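Local coordinates for protein glycosyl hydrolase family 88 (Pedobacter heparinus, PDB 3WIW) that probably removes the unsaturated glucuronyl residue from heparin-derived fragments, as a family 88 glycoside hydrolase built as an alpha6/alpha6-barrel, at residues A[287-292]-A[337-342]; A[315-320]-A[331-336]; A[279-284]-A[293-298]; A[354-359]-A[379-384]. One frame throughout, in Å; residues are numbered along the deposited sequence.

Contact 1 of 4, residues A[287-292]-A[337-342]; sequences DKIPLW and LKTLSS
The carboxylate of Asp287 presents one face to the methyl group of Thr339, with CG2 of Thr339 lying 4.1 Å from CG of Asp287. The backbone N of Ile289 approaches the same face, donating to OD1 of Asp287 over 3.1 Å from 38° above the carboxylate plane. This bond closes an Asx turn, and Arg304 forms a salt bridge with the same oxygen, so OD1 is gripped twice and the negative charge has a counterion beside it. The main-chain O of Asp287 lies 3.1 Å from OG1 of Thr339. That hydroxyl may donate here, although the backbone O of Asp335 competes weakly for its proton.

Beside the polar pair the contact turns apolar. Thr339 holds CG2 anti to its backbone N (chi1 -60°, measured to OG1), which brings the methyl tip to tip with Ile289, 3.5 Å from CG1 of Ile289. The CD1 methyl of Ile289 then reaches on to CD2 of Leu340 at 3.7 Å.

The contact ties the loop between helices 265-279 and 306-322 to the C-terminal end of helix 327-340. Helix 306-322 closes one flank, with Ala309 against Ile289 and Ala306 against Leu340, while Tyr381 of helix 375-392 also packs on Leu340.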
loop_
_atom_site.group_PDB
_atom_site.type_symbol
_atom_site.label_atom_id
_atom_site.label_comp_id
_atom_site.label_asym_id
_atom_site.label_seq_id
_atom_site.Cartn_x
_atom_site.Cartn_y
_atom_site.Cartn_z
ATOM N N ASP A 287 13.611 13.346 10.098
ATOM C CA ASP A 287 14.078 12.177 9.345
ATOM C C ASP A 287 13.027 11.661 8.356
ATOM O O ASP A 287 13.255 10.653 7.700
ATOM C CB ASP A 287 14.543 11.048 10.274
ATOM C CG ASP A 287 13.433 10.463 11.125
ATOM O OD1 ASP A 287 12.242 10.720 10.866
ATOM O OD2 ASP A 287 13.772 9.701 12.049
ATOM N N LYS A 288 11.879 12.337 8.277
ATOM C CA LYS A 288 10.834 12.087 7.276
ATOM C C LYS A 288 10.070 10.777 7.443
ATOM O O LYS A 288 9.371 10.365 6.525
ATOM C CB LYS A 288 11.387 12.251 5.852
ATOM C CG LYS A 288 11.902 13.668 5.633
ATOM C CD LYS A 288 12.516 13.876 4.273
ATOM C CE LYS A 288 12.873 15.325 4.086
ATOM N NZ LYS A 288 13.920 15.696 5.078
ATOM N N ILE A 289 10.146 10.156 8.623
ATOM C CA ILE A 289 9.285 9.022 8.919
ATOM C C ILE A 289 8.108 9.544 9.742
ATOM O O ILE A 289 8.306 10.015 10.860
ATOM C CB ILE A 289 10.011 7.914 9.687
ATOM C CG1 ILE A 289 11.363 7.593 9.049
ATOM C CG2 ILE A 289 9.090 6.686 9.797
ATOM C CD1 ILE A 289 11.281 7.238 7.549
ATOM N N PRO A 290 6.904 9.550 9.166
ATOM C CA PRO A 290 5.819 10.255 9.875
ATOM C C PRO A 290 5.485 9.711 11.258
ATOM O O PRO A 290 5.649 8.524 11.536
ATOM C CB PRO A 290 4.598 10.050 8.951
ATOM C CG PRO A 290 5.207 9.839 7.585
ATOM C CD PRO A 290 6.467 9.048 7.846
ATOM N N LEU A 291 5.018 10.598 12.134
ATOM C CA LEU A 291 4.286 10.155 13.320
ATOM C C LEU A 291 3.081 9.331 12.878
ATOM O O LEU A 291 2.561 9.515 11.785
ATOM C CB LEU A 291 3.804 11.375 14.077
ATOM C CG LEU A 291 4.857 12.460 14.346
ATOM C CD1 LEU A 291 4.201 13.634 15.113
ATOM C CD2 LEU A 291 6.091 11.886 15.053
ATOM N N TRP A 292 2.585 8.450 13.736
ATOM C CA TRP A 292 1.505 7.581 13.289
ATOM C C TRP A 292 0.243 8.381 12.908
ATOM O O TRP A 292 -0.547 7.957 12.059
ATOM C CB TRP A 292 1.204 6.521 14.356
ATOM C CG TRP A 292 0.555 7.108 15.562
ATOM C CD1 TRP A 292 1.184 7.733 16.618
ATOM C CD2 TRP A 292 -0.844 7.178 15.835
ATOM N NE1 TRP A 292 0.235 8.206 17.513
ATOM C CE2 TRP A 292 -1.017 7.870 17.052
ATOM C CE3 TRP A 292 -1.981 6.731 15.148
ATOM C CZ2 TRP A 292 -2.291 8.093 17.613
ATOM C CZ3 TRP A 292 -3.247 6.954 15.704
ATOM C CH2 TRP A 292 -3.383 7.639 16.916
ATOM N N LEU A 337 13.955 6.993 1.985
ATOM C CA LEU A 337 14.580 5.694 1.773
ATOM C C LEU A 337 15.918 5.543 2.491
ATOM O O LEU A 337 16.232 4.455 2.996
ATOM C CB LEU A 337 14.717 5.378 0.280
ATOM C CG LEU A 337 13.406 5.170 -0.470
ATOM C CD1 LEU A 337 13.741 4.900 -1.928
ATOM C CD2 LEU A 337 12.618 4.026 0.153
ATOM N N LYS A 338 16.698 6.619 2.557
ATOM C CA LYS A 338 17.940 6.549 3.303
ATOM C C LYS A 338 17.672 6.297 4.787
ATOM O O LYS A 338 18.385 5.518 5.411
ATOM C CB LYS A 338 18.768 7.799 3.075
ATOM C CG LYS A 338 19.425 7.790 1.710
ATOM C CD LYS A 338 20.088 9.117 1.376
ATOM C CE LYS A 338 20.875 9.000 0.088
ATOM N NZ LYS A 338 21.567 10.261 -0.263
ATOM N N THR A 339 16.649 6.932 5.358
ATOM C CA THR A 339 16.280 6.669 6.752
ATOM C C THR A 339 15.766 5.239 6.958
ATOM O O THR A 339 16.174 4.544 7.907
ATOM C CB THR A 339 15.243 7.696 7.272
ATOM O OG1 THR A 339 15.794 9.018 7.196
ATOM C CG2 THR A 339 14.872 7.408 8.730
ATOM N N LEU A 340 14.871 4.795 6.081
ATOM C CA LEU A 340 14.335 3.442 6.180
ATOM C C LEU A 340 15.405 2.374 6.022
ATOM O O LEU A 340 15.255 1.275 6.553
ATOM C CB LEU A 340 13.211 3.211 5.165
ATOM C CG LEU A 340 11.913 3.955 5.471
ATOM C CD1 LEU A 340 10.932 3.578 4.379
ATOM C CD2 LEU A 340 11.308 3.592 6.838
ATOM N N SER A 341 16.484 2.703 5.306
ATOM C CA SER A 341 17.569 1.766 5.030
ATOM C C SER A 341 18.678 1.799 6.081
ATOM O O SER A 341 19.636 1.024 5.993
ATOM C CB SER A 341 18.175 2.039 3.650
ATOM O OG SER A 341 17.188 1.971 2.641
ATOM N N SER A 342 18.558 2.701 7.055
ATOM C CA SER A 342 19.539 2.828 8.127
ATOM C C SER A 342 19.320 1.744 9.189
ATOM O O SER A 342 18.293 1.082 9.223
ATOM C CB SER A 342 19.451 4.226 8.753
ATOM O OG SER A 342 18.317 4.368 9.577
#

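Contact 2 of 4, residues A[315-320]-A[331-336]; sequences ALLDLS and KFAEDI
Apolar packing alone joins Leu316 and Leu317 to Phe332 and Ala333. The short helical segments run antiparallel, at 153° between their directions, with axes 8.6 Å apart at closest approach. The small side chain of Ala333 is consistent with this spacing, its methyl group fitting against two successive leucines. CB of Ala333 lies 3.6 Å from the branch carbon CG of Leu317. On its other neighbour the same methyl meets CB of Leu316 at 4.0 Å.

An aliphatic-aromatic contact extends the packing beyond Ala333. Leu316 sends CD1 past the alanine to the ring of Phe332, meeting CD1 of Phe332 at 3.6 Å in an oblique approach. Phe332 carries its ring anti to the backbone N (chi1 -163°), swung to the flank of its helix, where Met279 and Met284 also touch it.

No polar pair forms between these segments; the polar groups bond within their own helix or to other helices. OG of Ser320 donates to the backbone O of Leu317 over 2.7 Å. NZ of Lys331 forms a salt bridge with the syn lone pair of OD2 of Asp335, 3.0 Å away, turned away from the interface. The buried Asp318 is paired with Lys260 of helix 245-262.

Helices 306-322 and 327-340, joined by a short connection and packed antiparallel through leucine, alanine and phenylalanine side chains, make a helical hairpin of the kind that builds the alpha6/alpha6-barrel of this enzyme.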
loop_
_atom_site.group_PDB
_atom_site.type_symbol
_atom_site.label_atom_id
_atom_site.label_comp_id
_atom_site.label_asym_id
_atom_site.label_seq_id
_atom_site.Cartn_x
_atom_site.Cartn_y
_atom_site.Cartn_z
ATOM N N ALA A 315 5.119 6.464 -3.686
ATOM C CA ALA A 315 4.258 7.379 -4.425
ATOM C C ALA A 315 5.039 8.587 -4.949
ATOM O O ALA A 315 4.856 8.982 -6.106
ATOM C CB ALA A 315 3.091 7.837 -3.565
ATOM N N LEU A 316 5.872 9.185 -4.097
ATOM C CA LEU A 316 6.626 10.369 -4.510
ATOM C C LEU A 316 7.587 10.077 -5.651
ATOM O O LEU A 316 7.817 10.932 -6.514
ATOM C CB LEU A 316 7.356 11.011 -3.326
ATOM C CG LEU A 316 6.475 11.702 -2.283
ATOM C CD1 LEU A 316 7.378 12.255 -1.203
ATOM C CD2 LEU A 316 5.644 12.818 -2.908
ATOM N N LEU A 317 8.131 8.862 -5.683
ATOM C CA LEU A 317 9.000 8.484 -6.801
ATOM C C LEU A 317 8.213 8.437 -8.118
ATOM O O LEU A 317 8.671 8.979 -9.121
ATOM C CB LEU A 317 9.681 7.149 -6.523
ATOM C CG LEU A 317 10.758 7.234 -5.437
ATOM C CD1 LEU A 317 11.122 5.835 -4.924
ATOM C CD2 LEU A 317 11.995 7.992 -5.949
ATOM N N ASP A 318 7.025 7.833 -8.119
ATOM C CA ASP A 318 6.209 7.888 -9.328
ATOM C C ASP A 318 5.763 9.322 -9.629
ATOM O O ASP A 318 5.758 9.733 -10.781
ATOM C CB ASP A 318 5.010 6.950 -9.258
ATOM C CG ASP A 318 5.286 5.604 -9.912
ATOM O OD1 ASP A 318 6.475 5.215 -10.075
ATOM O OD2 ASP A 318 4.306 4.923 -10.237
ATOM N N LEU A 319 5.407 10.097 -8.605
ATOM C CA LEU A 319 4.966 11.466 -8.846
ATOM C C LEU A 319 6.084 12.264 -9.507
ATOM O O LEU A 319 5.830 13.073 -10.416
ATOM C CB LEU A 319 4.540 12.120 -7.537
ATOM C CG LEU A 319 3.878 13.491 -7.655
ATOM C CD1 LEU A 319 2.602 13.434 -8.482
ATOM C CD2 LEU A 319 3.599 14.080 -6.268
ATOM N N SER A 320 7.323 12.028 -9.054
ATOM C CA SER A 320 8.475 12.755 -9.590
ATOM C C SER A 320 8.644 12.566 -11.111
ATOM O O SER A 320 9.183 13.452 -11.800
ATOM C CB SER A 320 9.762 12.380 -8.844
ATOM O OG SER A 320 10.323 11.164 -9.300
ATOM N N LYS A 331 13.755 13.928 -4.273
ATOM C CA LYS A 331 14.685 14.147 -3.158
ATOM C C LYS A 331 14.048 13.747 -1.832
ATOM O O LYS A 331 14.690 13.122 -0.988
ATOM C CB LYS A 331 15.140 15.617 -3.117
ATOM C CG LYS A 331 16.037 15.986 -1.953
ATOM C CD LYS A 331 17.341 15.213 -1.972
ATOM C CE LYS A 331 18.377 15.847 -1.027
ATOM N NZ LYS A 331 17.884 16.076 0.369
ATOM N N PHE A 332 12.773 14.075 -1.659
ATOM C CA PHE A 332 12.084 13.758 -0.410
ATOM C C PHE A 332 11.982 12.241 -0.265
ATOM O O PHE A 332 12.255 11.694 0.806
ATOM C CB PHE A 332 10.727 14.455 -0.389
ATOM C CG PHE A 332 10.093 14.540 0.971
ATOM C CD1 PHE A 332 9.396 13.454 1.502
ATOM C CD2 PHE A 332 10.160 15.718 1.708
ATOM C CE1 PHE A 332 8.797 13.533 2.777
ATOM C CE2 PHE A 332 9.547 15.811 2.953
ATOM C CZ PHE A 332 8.872 14.715 3.503
ATOM N N ALA A 333 11.620 11.552 -1.349
ATOM C CA ALA A 333 11.549 10.089 -1.332
ATOM C C ALA A 333 12.917 9.472 -1.048
ATOM O O ALA A 333 13.026 8.529 -0.274
ATOM C CB ALA A 333 11.005 9.551 -2.648
ATOM N N GLU A 334 13.956 9.986 -1.699
ATOM C CA GLU A 334 15.308 9.503 -1.468
ATOM C C GLU A 334 15.698 9.623 0.006
ATOM O O GLU A 334 16.296 8.701 0.586
ATOM C CB GLU A 334 16.278 10.278 -2.353
ATOM C CG GLU A 334 17.722 9.856 -2.221
ATOM C CD GLU A 334 18.611 10.641 -3.165
ATOM O OE1 GLU A 334 19.077 10.065 -4.167
ATOM O OE2 GLU A 334 18.842 11.842 -2.906
ATOM N N ASP A 335 15.361 10.759 0.623
ATOM C CA ASP A 335 15.683 10.978 2.037
ATOM C C ASP A 335 14.925 9.969 2.902
ATOM O O ASP A 335 15.498 9.409 3.838
ATOM C CB ASP A 335 15.299 12.390 2.468
ATOM C CG ASP A 335 16.212 13.459 1.890
ATOM O OD1 ASP A 335 17.358 13.140 1.483
ATOM O OD2 ASP A 335 15.778 14.638 1.858
ATOM N N ILE A 336 13.645 9.712 2.603
ATOM C CA ILE A 336 12.910 8.710 3.356
ATOM C C ILE A 336 13.600 7.364 3.211
ATOM O O ILE A 336 13.786 6.642 4.201
ATOM C CB ILE A 336 11.467 8.542 2.831
ATOM C CG1 ILE A 336 10.620 9.785 3.137
ATOM C CG2 ILE A 336 10.838 7.298 3.434
ATOM C CD1 ILE A 336 9.290 9.804 2.351
#

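Contact 3 of 4, residues A[279-284]-A[293-298]; sequences MNHPAM and DFDVHN
Two type I beta turns, His281 to Met284 and Asp293 to Val296, face each other within one long loop, and an edge-to-face aromatic pair of His281 and Phe294 joins them. The edge of Phe294 is directed at the imidazole face, with ring centroids 4.8 Å apart and planes at 52°. Over the centre of that face stands CD2 of Phe294, 3.5 Å from CG of His281. CB of Phe294 adds a CH-pi contact, 4.0 Å from the centroid of the His281 ring and 24° off the normal. The imidazole is carried anti to the backbone N of His281 (chi1 -158°), which sets it against Phe294.

The rotation of the imidazole is fixed at its edge. The N of Ala283 donates to ND1 of His281 over 2.9 Å, almost in the ring plane. Across the ring NE2 of His281 shares a water with OD1 of Asp295, and this water donates to OD1 at 2.6 Å.

Beside the pair, CE of Met284 lies at the edge of the Phe294 ring, 4.0 Å from its CE2, while CB of Ala283 touches the O of Phe294 at 3.3 Å. The side chain of Phe294 is about 8 Å from that of Arg246, a predicted substrate-binding residue.

The loop follows helix 265-279, whose Phe277 also meets His281 edge to face. Phe294 packs on Ala245 and Gln248 of helix 245-262, and Met284 on Phe332 of helix 327-340.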
loop_
_atom_site.group_PDB
_atom_site.type_symbol
_atom_site.label_atom_id
_atom_site.label_comp_id
_atom_site.label_asym_id
_atom_site.label_seq_id
_atom_site.Cartn_x
_atom_site.Cartn_y
_atom_site.Cartn_z
ATOM N N MET A 279 4.580 16.987 2.826
ATOM C CA MET A 279 5.995 17.339 2.855
ATOM C C MET A 279 6.267 18.580 3.701
ATOM O O MET A 279 7.306 18.689 4.346
ATOM C CB MET A 279 6.515 17.553 1.432
ATOM C CG MET A 279 6.563 16.252 0.624
ATOM S SD MET A 279 6.807 16.516 -1.148
ATOM C CE MET A 279 8.425 17.265 -1.165
ATOM N N ASN A 280 5.327 19.514 3.696
ATOM C CA ASN A 280 5.505 20.775 4.404
ATOM C C ASN A 280 4.873 20.767 5.786
ATOM O O ASN A 280 4.833 21.782 6.469
ATOM C CB ASN A 280 4.908 21.914 3.590
ATOM C CG ASN A 280 5.553 22.052 2.238
ATOM O OD1 ASN A 280 6.750 21.810 2.084
ATOM N ND2 ASN A 280 4.764 22.436 1.247
ATOM N N HIS A 281 4.362 19.622 6.201
ATOM C CA HIS A 281 3.612 19.588 7.444
ATOM C C HIS A 281 4.505 19.945 8.628
ATOM O O HIS A 281 5.639 19.466 8.721
ATOM C CB HIS A 281 3.034 18.198 7.662
ATOM C CG HIS A 281 1.871 18.192 8.591
ATOM N ND1 HIS A 281 2.004 18.369 9.952
ATOM C CD2 HIS A 281 0.547 18.114 8.344
ATOM C CE1 HIS A 281 0.805 18.345 10.509
ATOM N NE2 HIS A 281 -0.095 18.199 9.556
ATOM N N PRO A 282 3.994 20.781 9.555
ATOM C CA PRO A 282 4.772 21.171 10.736
ATOM C C PRO A 282 5.173 19.942 11.573
ATOM O O PRO A 282 6.196 19.950 12.252
ATOM C CB PRO A 282 3.794 22.081 11.502
ATOM C CG PRO A 282 2.914 22.655 10.421
ATOM C CD PRO A 282 2.718 21.521 9.467
ATOM N N ALA A 283 4.375 18.886 11.513
ATOM C CA ALA A 283 4.661 17.685 12.298
ATOM C C ALA A 283 5.441 16.615 11.538
ATOM O O ALA A 283 5.626 15.513 12.050
ATOM C CB ALA A 283 3.375 17.104 12.871
ATOM N N MET A 284 5.872 16.913 10.311
ATOM C CA MET A 284 6.722 15.972 9.581
ATOM C C MET A 284 8.094 15.974 10.269
ATOM O O MET A 284 8.745 17.033 10.373
ATOM C CB MET A 284 6.864 16.395 8.129
ATOM C CG MET A 284 7.867 15.543 7.370
ATOM S SD MET A 284 7.469 13.780 7.239
ATOM C CE MET A 284 6.099 13.835 6.133
ATOM N N ASP A 293 0.059 9.546 13.522
ATOM C CA ASP A 293 -0.982 10.491 13.153
ATOM C C ASP A 293 -0.337 11.869 13.228
ATOM O O ASP A 293 0.350 12.198 14.213
ATOM C CB ASP A 293 -2.195 10.376 14.091
ATOM C CG ASP A 293 -3.388 11.221 13.640
ATOM O OD1 ASP A 293 -3.278 12.472 13.588
ATOM O OD2 ASP A 293 -4.467 10.642 13.345
ATOM N N PHE A 294 -0.539 12.686 12.191
ATOM C CA PHE A 294 0.129 13.982 12.112
ATOM C C PHE A 294 -0.324 14.966 13.193
ATOM O O PHE A 294 0.358 15.964 13.432
ATOM C CB PHE A 294 -0.108 14.643 10.747
ATOM C CG PHE A 294 0.741 14.076 9.617
ATOM C CD1 PHE A 294 0.403 12.908 8.946
ATOM C CD2 PHE A 294 1.879 14.754 9.204
ATOM C CE1 PHE A 294 1.200 12.426 7.903
ATOM C CE2 PHE A 294 2.679 14.271 8.165
ATOM C CZ PHE A 294 2.335 13.100 7.521
ATOM N N ASP A 295 -1.459 14.690 13.849
ATOM C CA ASP A 295 -2.056 15.665 14.761
ATOM C C ASP A 295 -1.824 15.399 16.238
ATOM O O ASP A 295 -2.372 16.104 17.088
ATOM C CB ASP A 295 -3.533 15.871 14.438
ATOM C CG ASP A 295 -3.722 16.468 13.062
ATOM O OD1 ASP A 295 -2.862 17.244 12.609
ATOM O OD2 ASP A 295 -4.694 16.137 12.399
ATOM N N VAL A 296 -1.037 14.382 16.565
ATOM C CA VAL A 296 -0.720 14.126 17.959
ATOM C C VAL A 296 -0.007 15.310 18.605
ATOM O O VAL A 296 0.700 16.071 17.959
ATOM C CB VAL A 296 0.127 12.859 18.148
ATOM C CG1 VAL A 296 -0.648 11.635 17.664
ATOM C CG2 VAL A 296 1.485 12.972 17.448
ATOM N N HIS A 297 -0.185 15.460 19.906
ATOM C CA HIS A 297 0.426 16.591 20.578
ATOM C C HIS A 297 1.898 16.317 20.936
ATOM O O HIS A 297 2.681 17.246 21.106
ATOM C CB HIS A 297 -0.350 16.912 21.845
ATOM C CG HIS A 297 -0.065 15.953 22.942
ATOM N ND1 HIS A 297 -0.547 14.664 22.937
ATOM C CD2 HIS A 297 0.737 16.054 24.028
ATOM C CE1 HIS A 297 -0.095 14.026 24.000
ATOM N NE2 HIS A 297 0.689 14.845 24.678
ATOM N N ASN A 298 2.273 15.040 21.054
ATOM C CA ASN A 298 3.593 14.655 21.590
ATOM C C ASN A 298 4.581 14.303 20.483
ATOM O O ASN A 298 4.955 13.146 20.322
ATOM C CB ASN A 298 3.467 13.476 22.594
ATOM C CG ASN A 298 2.874 12.191 21.970
ATOM O OD1 ASN A 298 2.074 12.229 21.029
ATOM N ND2 ASN A 298 3.274 11.041 22.523
HETATM O O HOH W 1 -2.783 18.458 10.329
#

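Contact 4 of 4, residues A[354-359]-A[379-384]; sequences FFILKH and YYYLEA
Tyr381 gives one face of its ring to Leu357 and is touched obliquely by Ile356. CD2 of Leu357 stands over the centre of the ring in a CH-pi contact, 4.0 Å from the Tyr381 centroid and only 6° off the normal. The other methyl, CD1 of Leu357, reaches the root of the ring, 3.6 Å from CB of Tyr381, so the branched leucine end spans the tyrosine from its CB to its phenol carbons. CG2 of Ile356 adds a contact of 3.8 Å with CE2 of Tyr381. The ring leaves the helix anti to the backbone N of Tyr381 (chi1 173°), which carries it toward the loop. The OH of this buried residue is hydrogen-bonded with OG of Ser341.

Leu382, next in sequence, is met by the longer branch of Ile356: CD1 of Ile356 lies 3.9 Å from CD1 of Leu382, the two side chains crossing at about a right angle. Ile356 thus straddles two successive residues of the helix, its two branches going one to each.

The packing seats the loop ahead of strand 360-361 on helix 375-392, where Asp378 also accepts from the backbone N atoms of Ile356 and Leu357. Helix 77-89 adjoins through Thr81, which touches both Ile356 and Leu382, and Ser35 of helix 30-49 lies against Tyr381.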
loop_
_atom_site.group_PDB
_atom_site.type_symbol
_atom_site.label_atom_id
_atom_site.label_comp_id
_atom_site.label_asym_id
_atom_site.label_seq_id
_atom_site.Cartn_x
_atom_site.Cartn_y
_atom_site.Cartn_z
ATOM N N PHE A 354 12.660 -12.209 10.104
ATOM C CA PHE A 354 12.882 -12.136 8.660
ATOM C C PHE A 354 12.074 -11.055 7.938
ATOM O O PHE A 354 12.089 -10.995 6.700
ATOM C CB PHE A 354 12.698 -13.499 7.975
ATOM C CG PHE A 354 13.467 -14.613 8.628
ATOM C CD1 PHE A 354 14.824 -14.474 8.920
ATOM C CD2 PHE A 354 12.831 -15.805 8.976
ATOM C CE1 PHE A 354 15.518 -15.512 9.533
ATOM C CE2 PHE A 354 13.523 -16.841 9.579
ATOM C CZ PHE A 354 14.864 -16.688 9.861
ATOM N N PHE A 355 11.394 -10.188 8.687
ATOM C CA PHE A 355 10.847 -8.988 8.081
ATOM C C PHE A 355 11.972 -8.021 7.734
ATOM O O PHE A 355 13.019 -8.007 8.383
ATOM C CB PHE A 355 9.870 -8.293 9.013
ATOM C CG PHE A 355 8.593 -9.046 9.228
ATOM C CD1 PHE A 355 7.550 -8.941 8.318
ATOM C CD2 PHE A 355 8.421 -9.859 10.342
ATOM C CE1 PHE A 355 6.341 -9.628 8.513
ATOM C CE2 PHE A 355 7.228 -10.541 10.553
ATOM C CZ PHE A 355 6.179 -10.434 9.637
ATOM N N ILE A 356 11.734 -7.172 6.752
ATOM C CA ILE A 356 12.773 -6.281 6.242
ATOM C C ILE A 356 12.883 -4.983 7.070
ATOM O O ILE A 356 13.966 -4.611 7.476
ATOM C CB ILE A 356 12.523 -5.971 4.760
ATOM C CG1 ILE A 356 12.602 -7.272 3.926
ATOM C CG2 ILE A 356 13.513 -4.938 4.250
ATOM C CD1 ILE A 356 12.100 -7.163 2.505
ATOM N N LEU A 357 11.764 -4.303 7.321
ATOM C CA LEU A 357 11.740 -3.065 8.099
ATOM C C LEU A 357 11.180 -3.265 9.502
ATOM O O LEU A 357 10.472 -4.241 9.787
ATOM C CB LEU A 357 10.882 -2.020 7.402
ATOM C CG LEU A 357 11.371 -1.493 6.058
ATOM C CD1 LEU A 357 10.428 -0.390 5.575
ATOM C CD2 LEU A 357 12.790 -0.977 6.151
ATOM N N LYS A 358 11.511 -2.311 10.368
ATOM C CA LYS A 358 10.968 -2.233 11.724
ATOM C C LYS A 358 10.049 -1.015 11.872
ATOM O O LYS A 358 9.964 -0.170 10.971
ATOM C CB LYS A 358 12.128 -2.102 12.704
ATOM C CG LYS A 358 13.036 -3.325 12.700
ATOM C CD LYS A 358 14.292 -3.120 13.564
ATOM C CE LYS A 358 15.309 -2.167 12.927
ATOM N NZ LYS A 358 16.402 -1.814 13.897
ATOM N N HIS A 359 9.338 -0.929 12.996
ATOM C CA HIS A 359 8.709 0.346 13.428
ATOM C C HIS A 359 7.501 0.826 12.617
ATOM O O HIS A 359 7.426 2.013 12.281
ATOM C CB HIS A 359 9.728 1.493 13.536
ATOM C CG HIS A 359 10.952 1.157 14.325
ATOM N ND1 HIS A 359 10.908 0.662 15.613
ATOM C CD2 HIS A 359 12.264 1.270 14.009
ATOM C CE1 HIS A 359 12.144 0.491 16.055
ATOM N NE2 HIS A 359 12.983 0.826 15.086
ATOM N N TYR A 379 6.543 -4.534 1.554
ATOM C CA TYR A 379 6.115 -4.546 0.178
ATOM C C TYR A 379 6.333 -3.175 -0.453
ATOM O O TYR A 379 6.980 -3.058 -1.512
ATOM C CB TYR A 379 4.644 -4.930 0.157
ATOM C CG TYR A 379 4.033 -4.877 -1.220
ATOM C CD1 TYR A 379 4.114 -5.971 -2.106
ATOM C CD2 TYR A 379 3.337 -3.729 -1.655
ATOM C CE1 TYR A 379 3.516 -5.921 -3.366
ATOM C CE2 TYR A 379 2.744 -3.674 -2.923
ATOM C CZ TYR A 379 2.836 -4.777 -3.764
ATOM O OH TYR A 379 2.253 -4.776 -4.999
ATOM N N TYR A 380 5.831 -2.120 0.195
ATOM C CA TYR A 380 5.963 -0.780 -0.386
ATOM C C TYR A 380 7.395 -0.259 -0.328
ATOM O O TYR A 380 7.807 0.501 -1.200
ATOM C CB TYR A 380 4.927 0.223 0.177
ATOM C CG TYR A 380 3.534 -0.160 -0.278
ATOM C CD1 TYR A 380 3.132 -0.003 -1.616
ATOM C CD2 TYR A 380 2.648 -0.768 0.610
ATOM C CE1 TYR A 380 1.864 -0.401 -2.056
ATOM C CE2 TYR A 380 1.380 -1.175 0.189
ATOM C CZ TYR A 380 0.998 -0.995 -1.152
ATOM O OH TYR A 380 -0.226 -1.437 -1.547
ATOM N N TYR A 381 8.174 -0.708 0.655
ATOM C CA TYR A 381 9.583 -0.370 0.682
ATOM C C TYR A 381 10.338 -0.959 -0.506
ATOM O O TYR A 381 11.068 -0.247 -1.200
ATOM C CB TYR A 381 10.194 -0.850 1.996
ATOM C CG TYR A 381 11.692 -0.712 2.096
ATOM C CD1 TYR A 381 12.297 0.544 2.143
ATOM C CD2 TYR A 381 12.496 -1.833 2.177
ATOM C CE1 TYR A 381 13.701 0.677 2.278
ATOM C CE2 TYR A 381 13.882 -1.727 2.312
ATOM C CZ TYR A 381 14.475 -0.470 2.358
ATOM O OH TYR A 381 15.843 -0.377 2.485
ATOM N N LEU A 382 10.140 -2.249 -0.792
ATOM C CA LEU A 382 10.815 -2.806 -1.965
ATOM C C LEU A 382 10.276 -2.187 -3.257
ATOM O O LEU A 382 11.043 -1.980 -4.213
ATOM C CB LEU A 382 10.755 -4.337 -2.015
ATOM C CG LEU A 382 11.503 -5.058 -0.890
ATOM C CD1 LEU A 382 11.673 -6.512 -1.269
ATOM C CD2 LEU A 382 12.869 -4.424 -0.597
ATOM N N GLU A 383 8.987 -1.859 -3.308
ATOM C CA GLU A 383 8.449 -1.188 -4.493
ATOM C C GLU A 383 9.173 0.136 -4.704
ATOM O O GLU A 383 9.586 0.471 -5.824
ATOM C CB GLU A 383 6.965 -0.954 -4.321
ATOM C CG GLU A 383 6.296 -0.460 -5.587
ATOM C CD GLU A 383 4.841 -0.235 -5.331
ATOM O OE1 GLU A 383 4.056 -1.163 -5.587
ATOM O OE2 GLU A 383 4.466 0.851 -4.826
ATOM N N ALA A 384 9.384 0.873 -3.609
ATOM C CA ALA A 384 10.097 2.144 -3.684
ATOM C C ALA A 384 11.561 1.966 -4.129
ATOM O O ALA A 384 12.073 2.738 -4.954
ATOM C CB ALA A 384 10.008 2.877 -2.337
#

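How the contacts relate
Contacts 2 and 4 are buried and wholly apolar across their interfaces, whereas contacts 1 and 3 are partly buried and mix apolar packing with polar groups. Contact 3 lies farthest from the centre of the chain, about 21 Å, and it alone has a water bridging its segments; contact 4 is the most central, at about 11 Å. Helix 327-340 serves contacts 1 and 2, with Lys288 lying over Phe332. Helix 375-392 belongs to contact 4 and also borders contact 1, Leu337 lying against Ala384; from the loop side Leu357 touches the O of Leu340. Segments 287-292, 279-284 and 293-298 share one loop, and contacts 1 and 3 alternate along the chain, Leu291 packing on Val296.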